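Local atomic coordinates of putative N-acetylmuramoyl-L-alanine amidase (Enterococcus phage phiM1EF22, PDB entry 7D55), a protein that probably binds the enterococcal cell wall as the tetrameric cell-binding domain of a phage endolysin, a putative N-acetylmuramoyl-L-alanine amidase. Residues Asp47-Asn52 and Asp56-Ser61; Thr24-Asn29 and Cys33-His38. One frame throughout, in Å; residues are numbered along the deposited sequence.

Contact 1: Asp47-Asn52 and Asp56-Ser61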
ATOM      1  N   ASP A  47      -8.584   3.276 -15.534  1.00 12.76           N
ATOM      2  CA  ASP A  47      -9.987   3.469 -15.176  1.00 13.24           C
ATOM      3  C   ASP A  47     -10.172   3.530 -13.664  1.00 11.64           C
ATOM      4  O   ASP A  47     -10.868   4.410 -13.147  1.00 12.82           O
ATOM      5  CB  ASP A  47     -10.827   2.336 -15.766  1.00 17.94           C
ATOM      6  CG  ASP A  47     -12.324   2.621 -15.702  1.00 23.36           C
ATOM      7  OD1 ASP A  47     -12.776   3.526 -16.436  1.00 25.70           O
ATOM      8  OD2 ASP A  47     -13.047   1.944 -14.928  1.00 24.90           O
ATOM      9  N   ILE A  48      -9.557   2.598 -12.936  1.00 10.13           N
ATOM     10  CA  ILE A  48      -9.711   2.580 -11.485  1.00  9.60           C
ATOM     11  C   ILE A  48      -9.099   3.831 -10.878  1.00  9.39           C
ATOM     12  O   ILE A  48      -9.679   4.449  -9.978  1.00 10.52           O
ATOM     13  CB  ILE A  48      -9.100   1.301 -10.887  1.00 10.65           C
ATOM     14  CG1 ILE A  48      -9.862   0.059 -11.366  1.00 11.67           C
ATOM     15  CG2 ILE A  48      -9.096   1.373  -9.357  1.00 12.31           C
ATOM     16  CD1 ILE A  48      -9.103  -1.222 -11.105  1.00 14.19           C
ATOM     17  N   TYR A  49      -7.920   4.226 -11.359  1.00  9.63           N
ATOM     18  CA  TYR A  49      -7.304   5.438 -10.833  1.00  9.83           C
ATOM     19  C   TYR A  49      -8.216   6.640 -11.049  1.00 10.65           C
ATOM     20  O   TYR A  49      -8.421   7.454 -10.139  1.00 12.39           O
ATOM     21  CB  TYR A  49      -5.936   5.668 -11.479  1.00  7.97           C
ATOM     22  CG  TYR A  49      -5.196   6.851 -10.900  1.00  8.87           C
ATOM     23  CD1 TYR A  49      -5.507   8.147 -11.288  1.00  9.33           C
ATOM     24  CD2 TYR A  49      -4.194   6.670  -9.956  1.00  9.65           C
ATOM     25  CE1 TYR A  49      -4.845   9.235 -10.758  1.00 10.59           C
ATOM     26  CE2 TYR A  49      -3.521   7.753  -9.426  1.00  9.85           C
ATOM     27  CZ  TYR A  49      -3.852   9.033  -9.839  1.00 11.50           C
ATOM     28  OH  TYR A  49      -3.198  10.117  -9.328  1.00 13.33           O
ATOM     29  N   ARG A  50      -8.776   6.764 -12.253  1.00 10.97           N
ATOM     30  CA  ARG A  50      -9.650   7.891 -12.554  1.00 13.39           C
ATOM     31  C   ARG A  50     -10.903   7.871 -11.686  1.00 12.85           C
ATOM     32  O   ARG A  50     -11.352   8.920 -11.213  1.00 12.81           O
ATOM     33  CB  ARG A  50     -10.013   7.893 -14.038  1.00 17.36           C
ATOM     34  CG  ARG A  50     -10.588   9.217 -14.530  1.00 21.85           C
ATOM     35  CD  ARG A  50     -10.894   9.162 -16.014  1.00 25.62           C
ATOM     36  NE  ARG A  50      -9.699   8.848 -16.791  1.00 28.56           N
ATOM     37  CZ  ARG A  50      -9.475   7.680 -17.391  1.00 29.99           C
ATOM     38  NH1 ARG A  50     -10.371   6.705 -17.301  1.00 30.34           N
ATOM     39  NH2 ARG A  50      -8.352   7.489 -18.077  1.00 29.35           N
ATOM     40  N   LYS A  51     -11.478   6.688 -11.460  1.00 12.70           N
ATOM     41  CA  LYS A  51     -12.668   6.614 -10.618  1.00 14.72           C
ATOM     42  C   LYS A  51     -12.369   7.037  -9.185  1.00 14.21           C
ATOM     43  O   LYS A  51     -13.223   7.642  -8.526  1.00 17.00           O
ATOM     44  CB  LYS A  51     -13.265   5.205 -10.662  1.00 18.43           C
ATOM     45  CG  LYS A  51     -14.133   4.965 -11.890  1.00 23.44           C
ATOM     46  CD  LYS A  51     -14.824   3.615 -11.834  1.00 28.31           C
ATOM     47  CE  LYS A  51     -15.896   3.499 -12.914  1.00 31.55           C
ATOM     48  NZ  LYS A  51     -15.394   3.896 -14.266  1.00 33.70           N
ATOM     49  N   ASN A  52     -11.163   6.747  -8.691  1.00 11.29           N
ATOM     50  CA  ASN A  52     -10.802   7.136  -7.335  1.00 12.16           C
ATOM     51  C   ASN A  52     -10.472   8.615  -7.242  1.00 13.68           C
ATOM     52  O   ASN A  52     -10.863   9.283  -6.281  1.00 15.32           O
ATOM     53  CB  ASN A  52      -9.596   6.324  -6.882  1.00 13.16           C
ATOM     54  CG  ASN A  52      -9.989   4.989  -6.307  1.00 15.84           C
ATOM     55  OD1 ASN A  52     -10.298   4.886  -5.122  1.00 20.02           O
ATOM     56  ND2 ASN A  52      -9.997   3.959  -7.141  1.00 13.94           N
ATOM     57  N   ASP A  56      -6.342  11.645 -14.544  1.00 15.42           N
ATOM     58  CA  ASP A  56      -5.617  10.522 -15.130  1.00 15.12           C
ATOM     59  C   ASP A  56      -4.397  10.140 -14.296  1.00 12.90           C
ATOM     60  O   ASP A  56      -3.733  10.992 -13.693  1.00 13.03           O
ATOM     61  CB  ASP A  56      -5.149  10.875 -16.540  1.00 18.29           C
ATOM     62  CG  ASP A  56      -6.289  10.985 -17.528  1.00 22.23           C
ATOM     63  OD1 ASP A  56      -7.437  10.633 -17.173  1.00 22.84           O
ATOM     64  OD2 ASP A  56      -6.035  11.426 -18.670  1.00 24.83           O
ATOM     65  N   ILE A  57      -4.085   8.844 -14.293  1.00 10.91           N
ATOM     66  CA  ILE A  57      -2.881   8.391 -13.580  1.00  9.50           C
ATOM     67  C   ILE A  57      -1.646   9.009 -14.226  1.00  9.27           C
ATOM     68  O   ILE A  57      -1.584   9.122 -15.469  1.00 11.19           O
ATOM     69  CB  ILE A  57      -2.795   6.852 -13.577  1.00  9.01           C
ATOM     70  CG1 ILE A  57      -1.672   6.360 -12.657  1.00  9.93           C
ATOM     71  CG2 ILE A  57      -2.638   6.294 -15.001  1.00 11.03           C
ATOM     72  CD1 ILE A  57      -1.620   4.858 -12.528  1.00 10.63           C
ATOM     73  N   PRO A  58      -0.655   9.454 -13.454  1.00  9.10           N
ATOM     74  CA  PRO A  58       0.588   9.930 -14.067  1.00 11.32           C
ATOM     75  C   PRO A  58       1.239   8.846 -14.910  1.00 10.73           C
ATOM     76  O   PRO A  58       1.300   7.681 -14.516  1.00 11.27           O
ATOM     77  CB  PRO A  58       1.459  10.278 -12.860  1.00 11.84           C
ATOM     78  CG  PRO A  58       0.484  10.605 -11.787  1.00 12.72           C
ATOM     79  CD  PRO A  58      -0.666   9.662 -11.997  1.00 10.99           C
ATOM     80  N   PHE A  59       1.738   9.246 -16.077  1.00 11.94           N
ATOM     81  CA  PHE A  59       2.417   8.345 -16.998  1.00 12.51           C
ATOM     82  C   PHE A  59       3.707   9.010 -17.445  1.00 13.30           C
ATOM     83  O   PHE A  59       3.711  10.192 -17.806  1.00 17.51           O
ATOM     84  CB  PHE A  59       1.529   8.046 -18.219  1.00 15.15           C
ATOM     85  CG  PHE A  59       2.219   7.252 -19.311  1.00 19.96           C
ATOM     86  CD1 PHE A  59       2.521   5.907 -19.129  1.00 22.63           C
ATOM     87  CD2 PHE A  59       2.545   7.847 -20.519  1.00 23.24           C
ATOM     88  CE1 PHE A  59       3.152   5.166 -20.130  1.00 23.06           C
ATOM     89  CE2 PHE A  59       3.178   7.112 -21.533  1.00 24.53           C
ATOM     90  CZ  PHE A  59       3.481   5.771 -21.336  1.00 23.99           C
ATOM     91  N   TYR A  60       4.805   8.270 -17.400  1.00 10.13           N
ATOM     92  CA  TYR A  60       6.076   8.766 -17.895  1.00 10.26           C
ATOM     93  C   TYR A  60       6.369   8.020 -19.184  1.00 11.67           C
ATOM     94  O   TYR A  60       6.488   6.788 -19.181  1.00 15.10           O
ATOM     95  CB  TYR A  60       7.175   8.538 -16.868  1.00 10.97           C
ATOM     96  CG  TYR A  60       6.996   9.351 -15.610  1.00 11.97           C
ATOM     97  CD1 TYR A  60       6.213   8.873 -14.570  1.00 11.93           C
ATOM     98  CD2 TYR A  60       7.599  10.595 -15.466  1.00 13.07           C
ATOM     99  CE1 TYR A  60       6.040   9.600 -13.417  1.00 12.77           C
ATOM    100  CE2 TYR A  60       7.443  11.328 -14.307  1.00 13.37           C
ATOM    101  CZ  TYR A  60       6.657  10.829 -13.287  1.00 13.63           C
ATOM    102  OH  TYR A  60       6.493  11.549 -12.122  1.00 17.17           O
ATOM    103  N   SER A  61       6.443   8.756 -20.281  1.00 11.53           N
ATOM    104  CA  SER A  61       6.719   8.153 -21.569  1.00 11.58           C
ATOM    105  C   SER A  61       8.224   8.104 -21.790  1.00  9.98           C
ATOM    106  O   SER A  61       9.017   8.625 -20.998  1.00 11.27           O
ATOM    107  CB  SER A  61       6.050   8.958 -22.678  1.00 13.92           C
ATOM    108  OG  SER A  61       6.868  10.054 -23.040  1.00 15.08           O
TER

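Contact 2: Thr24-Asn29 and Cys33-His38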
ATOM      1  N   THR A  24       8.881  -2.221 -22.047  1.00  8.43           N
ATOM      2  CA  THR A  24       7.650  -2.659 -21.413  1.00  9.01           C
ATOM      3  C   THR A  24       7.094  -1.557 -20.523  1.00  8.53           C
ATOM      4  O   THR A  24       7.833  -0.757 -19.940  1.00  9.07           O
ATOM      5  CB  THR A  24       7.834  -3.921 -20.566  1.00 10.09           C
ATOM      6  OG1 THR A  24       6.556  -4.347 -20.064  1.00 11.27           O
ATOM      7  CG2 THR A  24       8.792  -3.661 -19.394  1.00 10.26           C
ATOM      8  N   VAL A  25       5.766  -1.514 -20.450  1.00  8.79           N
ATOM      9  CA  VAL A  25       5.093  -0.684 -19.465  1.00  8.37           C
ATOM     10  C   VAL A  25       5.234  -1.342 -18.103  1.00  9.62           C
ATOM     11  O   VAL A  25       5.273  -2.575 -17.993  1.00 10.70           O
ATOM     12  CB  VAL A  25       3.620  -0.482 -19.868  1.00  8.69           C
ATOM     13  CG1 VAL A  25       2.884   0.357 -18.842  1.00  8.71           C
ATOM     14  CG2 VAL A  25       3.556   0.194 -21.210  1.00 10.13           C
ATOM     15  N   MET A  26       5.349  -0.515 -17.069  1.00  9.67           N
ATOM     16  CA  MET A  26       5.382  -0.940 -15.680  1.00  8.45           C
ATOM     17  C   MET A  26       4.399  -0.085 -14.895  1.00  7.56           C
ATOM     18  O   MET A  26       4.098   1.055 -15.269  1.00  8.20           O
ATOM     19  CB  MET A  26       6.770  -0.724 -15.055  1.00 11.58           C
ATOM     20  CG  MET A  26       7.928  -1.434 -15.762  1.00 11.84           C
ATOM     21  SD  MET A  26       8.071  -3.206 -15.444  1.00 15.63           S
ATOM     22  CE  MET A  26       8.482  -3.212 -13.697  1.00 14.11           C
ATOM     23  N   PHE A  27       3.944  -0.643 -13.777  1.00  5.89           N
ATOM     24  CA  PHE A  27       2.987  -0.012 -12.880  1.00  6.58           C
ATOM     25  C   PHE A  27       3.624   0.078 -11.502  1.00  8.15           C
ATOM     26  O   PHE A  27       4.074  -0.931 -10.952  1.00  9.24           O
ATOM     27  CB  PHE A  27       1.709  -0.855 -12.804  1.00  7.71           C
ATOM     28  CG  PHE A  27       0.763  -0.431 -11.722  1.00  9.23           C
ATOM     29  CD1 PHE A  27       0.281   0.870 -11.679  1.00 10.09           C
ATOM     30  CD2 PHE A  27       0.307  -1.349 -10.782  1.00 11.52           C
ATOM     31  CE1 PHE A  27      -0.607   1.260 -10.690  1.00 11.60           C
ATOM     32  CE2 PHE A  27      -0.582  -0.974  -9.793  1.00 11.30           C
ATOM     33  CZ  PHE A  27      -1.049   0.338  -9.752  1.00 12.04           C
ATOM     34  N   CYS A  28       3.668   1.281 -10.947  1.00  8.90           N
ATOM     35  CA  CYS A  28       4.169   1.502  -9.598  1.00  9.24           C
ATOM     36  C   CYS A  28       3.002   1.908  -8.715  1.00  9.50           C
ATOM     37  O   CYS A  28       2.204   2.767  -9.099  1.00  9.06           O
ATOM     38  CB  CYS A  28       5.215   2.613  -9.598  1.00 11.57           C
ATOM     39  SG  CYS A  28       5.804   2.972  -7.946  1.00 15.24           S
ATOM     40  N   ASN A  29       2.899   1.286  -7.538  1.00  9.34           N
ATOM     41  CA  ASN A  29       1.833   1.597  -6.588  1.00  9.69           C
ATOM     42  C   ASN A  29       2.371   2.205  -5.294  1.00 10.38           C
ATOM     43  O   ASN A  29       1.670   2.207  -4.272  1.00 11.89           O
ATOM     44  CB  ASN A  29       0.996   0.350  -6.288  1.00 11.17           C
ATOM     45  CG  ASN A  29       1.841  -0.796  -5.762  1.00 10.77           C
ATOM     46  OD1 ASN A  29       2.993  -0.599  -5.378  1.00 10.69           O
ATOM     47  ND2 ASN A  29       1.284  -2.002  -5.771  1.00 12.29           N
ATOM     48  N   CYS A  33       7.048  -2.124  -8.148  1.00  9.86           N
ATOM     49  CA  CYS A  33       6.867  -1.894  -9.573  1.00 10.27           C
ATOM     50  C   CYS A  33       6.626  -3.241 -10.240  1.00  9.67           C
ATOM     51  O   CYS A  33       7.369  -4.201  -9.997  1.00 11.91           O
ATOM     52  CB  CYS A  33       8.095  -1.203 -10.177  1.00 10.96           C
ATOM     53  SG  CYS A  33       8.292   0.515  -9.620  1.00 11.76           S
ATOM     54  N   ARG A  34       5.582  -3.323 -11.056  1.00  9.47           N
ATOM     55  CA  ARG A  34       5.179  -4.584 -11.653  1.00  9.22           C
ATOM     56  C   ARG A  34       4.985  -4.389 -13.144  1.00  9.20           C
ATOM     57  O   ARG A  34       4.500  -3.342 -13.584  1.00  9.20           O
ATOM     58  CB  ARG A  34       3.868  -5.066 -11.043  1.00 11.14           C
ATOM     59  CG  ARG A  34       3.586  -6.508 -11.338  1.00 12.83           C
ATOM     60  CD  ARG A  34       2.281  -6.962 -10.688  1.00 11.79           C
ATOM     61  NE  ARG A  34       2.337  -7.001  -9.226  1.00 12.58           N
ATOM     62  CZ  ARG A  34       2.806  -8.030  -8.514  1.00 14.88           C
ATOM     63  NH1 ARG A  34       3.305  -9.101  -9.121  1.00 15.11           N
ATOM     64  NH2 ARG A  34       2.791  -7.985  -7.191  1.00 14.80           N
ATOM     65  N   ARG A  35       5.362  -5.402 -13.917  1.00 10.86           N
ATOM     66  CA  ARG A  35       5.242  -5.305 -15.364  1.00 10.53           C
ATOM     67  C   ARG A  35       3.785  -5.360 -15.804  1.00 11.35           C
ATOM     68  O   ARG A  35       2.989  -6.150 -15.285  1.00 13.36           O
ATOM     69  CB  ARG A  35       6.017  -6.423 -16.050  1.00  9.75           C
ATOM     70  CG  ARG A  35       5.990  -6.281 -17.563  1.00 10.99           C
ATOM     71  CD  ARG A  35       6.592  -7.464 -18.251  1.00 12.91           C
ATOM     72  NE  ARG A  35       6.492  -7.296 -19.693  1.00 13.82           N
ATOM     73  CZ  ARG A  35       6.856  -8.209 -20.580  1.00 18.40           C
ATOM     74  NH1 ARG A  35       7.350  -9.375 -20.171  1.00 18.54           N
ATOM     75  NH2 ARG A  35       6.723  -7.955 -21.873  1.00 20.88           N
ATOM     76  N   VAL A  36       3.451  -4.513 -16.779  1.00  9.96           N
ATOM     77  CA  VAL A  36       2.146  -4.474 -17.429  1.00 11.09           C
ATOM     78  C   VAL A  36       2.363  -4.997 -18.839  1.00 14.63           C
ATOM     79  O   VAL A  36       3.165  -4.432 -19.594  1.00 17.32           O
ATOM     80  CB  VAL A  36       1.609  -3.033 -17.466  1.00 10.78           C
ATOM     81  CG1 VAL A  36       0.274  -2.968 -18.183  1.00 12.36           C
ATOM     82  CG2 VAL A  36       1.493  -2.463 -16.052  1.00 11.02           C
ATOM     83  N   SER A  37       1.675  -6.076 -19.212  1.00 14.92           N
ATOM     84  CA  SER A  37       2.014  -6.734 -20.472  1.00 19.87           C
ATOM     85  C   SER A  37       0.837  -6.894 -21.422  1.00 20.12           C
ATOM     86  O   SER A  37       0.959  -7.607 -22.424  1.00 23.14           O
ATOM     87  CB  SER A  37       2.688  -8.086 -20.231  1.00 23.60           C
ATOM     88  OG  SER A  37       1.813  -8.944 -19.535  1.00 27.24           O
ATOM     89  N   HIS A  38      -0.290  -6.246 -21.149  1.00 17.25           N
ATOM     90  CA  HIS A  38      -1.425  -6.309 -22.042  1.00 14.10           C
ATOM     91  C   HIS A  38      -2.095  -4.943 -22.021  1.00 14.16           C
ATOM     92  O   HIS A  38      -2.187  -4.314 -20.956  1.00 12.96           O
ATOM     93  CB  HIS A  38      -2.416  -7.384 -21.585  1.00 13.33           C
ATOM     94  CG  HIS A  38      -3.503  -7.652 -22.577  1.00 14.32           C
ATOM     95  ND1 HIS A  38      -4.637  -6.876 -22.659  1.00 14.34           N
ATOM     96  CD2 HIS A  38      -3.624  -8.601 -23.537  1.00 15.65           C
ATOM     97  CE1 HIS A  38      -5.414  -7.338 -23.624  1.00 15.45           C
ATOM     98  NE2 HIS A  38      -4.821  -8.386 -24.172  1.00 16.12           N
TER
HETATM   99  O   HOH W   1       4.061  -3.386 -21.832  1.00 16.46           O

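Contact 1: Asp47-Asn52 and Asp56-Ser61
Y49 turns CG anti to its own N (chi1 -176°), which carries the ring off the helix and against I57. R50 starts the same way, then bends at chi3 (-58°) and brings its NE to D56. I57 CA lies over one face of the Y49 ring, 3.6 Å from its centroid and displaced toward the rim, in a CH-pi contact. I57 CB packs on Y49 CG at 3.6 Å, and I57 CG1 lies 3.7 Å from Y49 CD2. P58 CD meets the phenol end, 3.7 Å from Y49 OH. That hydroxyl is hydrogen-bonded to N52 of the third subunit. I57 also packs on L4 of strand 3-9 and on I45 of the helix.

On the exposed side R50 and D56 form a salt bridge. R50 NE gives a nearly straight bond of 2.9 Å to D56 OD1, which lies in the guanidinium plane. A weak second bond comes from R50 NH2 to the same oxygen. The two flat groups are almost perpendicular (82°), and both bonds go to the one oxygen, OD1.

This is the connection by which the chain leaves helix 39-53, folds back over its last turns and runs on into the short strand 59-60, outermost within this chain, beside a subunit interface.

Contact 2: Thr24-Asn29 and Cys33-His38
Strands 22-28 and 33-36 form an antiparallel beta hairpin, and this contact joins its two arms. F27 and R34 are a hydrogen-bonded pair. F27 N donates to R34 O and R34 N to F27 O, both at 2.8 Å. M26 with R35 and C28 with C33 are non-hydrogen-bonded pairs. CA-H...O contacts run from M26 CA to R34 O and from C33 CA to F27 O.

The M26 side chain bends at chi2 (-77°) and chi3 (-66°) and folds across the neighbouring strand. Its SD comes to 3.5 Å from R35 CA, and its CE lies over the backbone between C33 and R35. On the same face C28 CB packs against C33 SG at 3.7 Å. The other face carries V25, F27 and V36, with V36 CG2 3.6 Å from F27 CB.

Near T24 the polar atoms interlock. The R35 chain is extended from CG to NE, and NE donates to T24 OG1 at 3.0 Å, a bent bond (141°). T24 OG1 in turn donates to V25 O. V36 N reaches that same oxygen from the opposite face of its plane, at 2.9 Å. A water accepts from V25 N and donates to V36 O, bridging the two strands.

Helix 39-53 covers the V25, F27 and V36 face through M42 and I45. L75 of helix 71-78 touches C28 and C33 on the other face. Strand 3-9 flanks strand 22-28, and strand 81-82 flanks strand 33-36.

In the fold
After strand 3-9, the chain runs into strand 22-28 and turns at once into strand 33-36. Contact 2 closes this short hairpin loop close to the centre of the folded chain. Helix 39-53 follows, and contact 1 closes the next loop, where the chain leaves that helix for strand 59-60. The two loops are in series and neither encloses the other. Their centres lie about 13 Å apart, and they touch where I57 CD1 packs on F27 CE1 at 4.2 Å. Contact 2 ties two inner strands of the mixed sheet. Contact 1 ties the end of the helix to the residues just before strand 59-60. Both contacts also touch the second subunit.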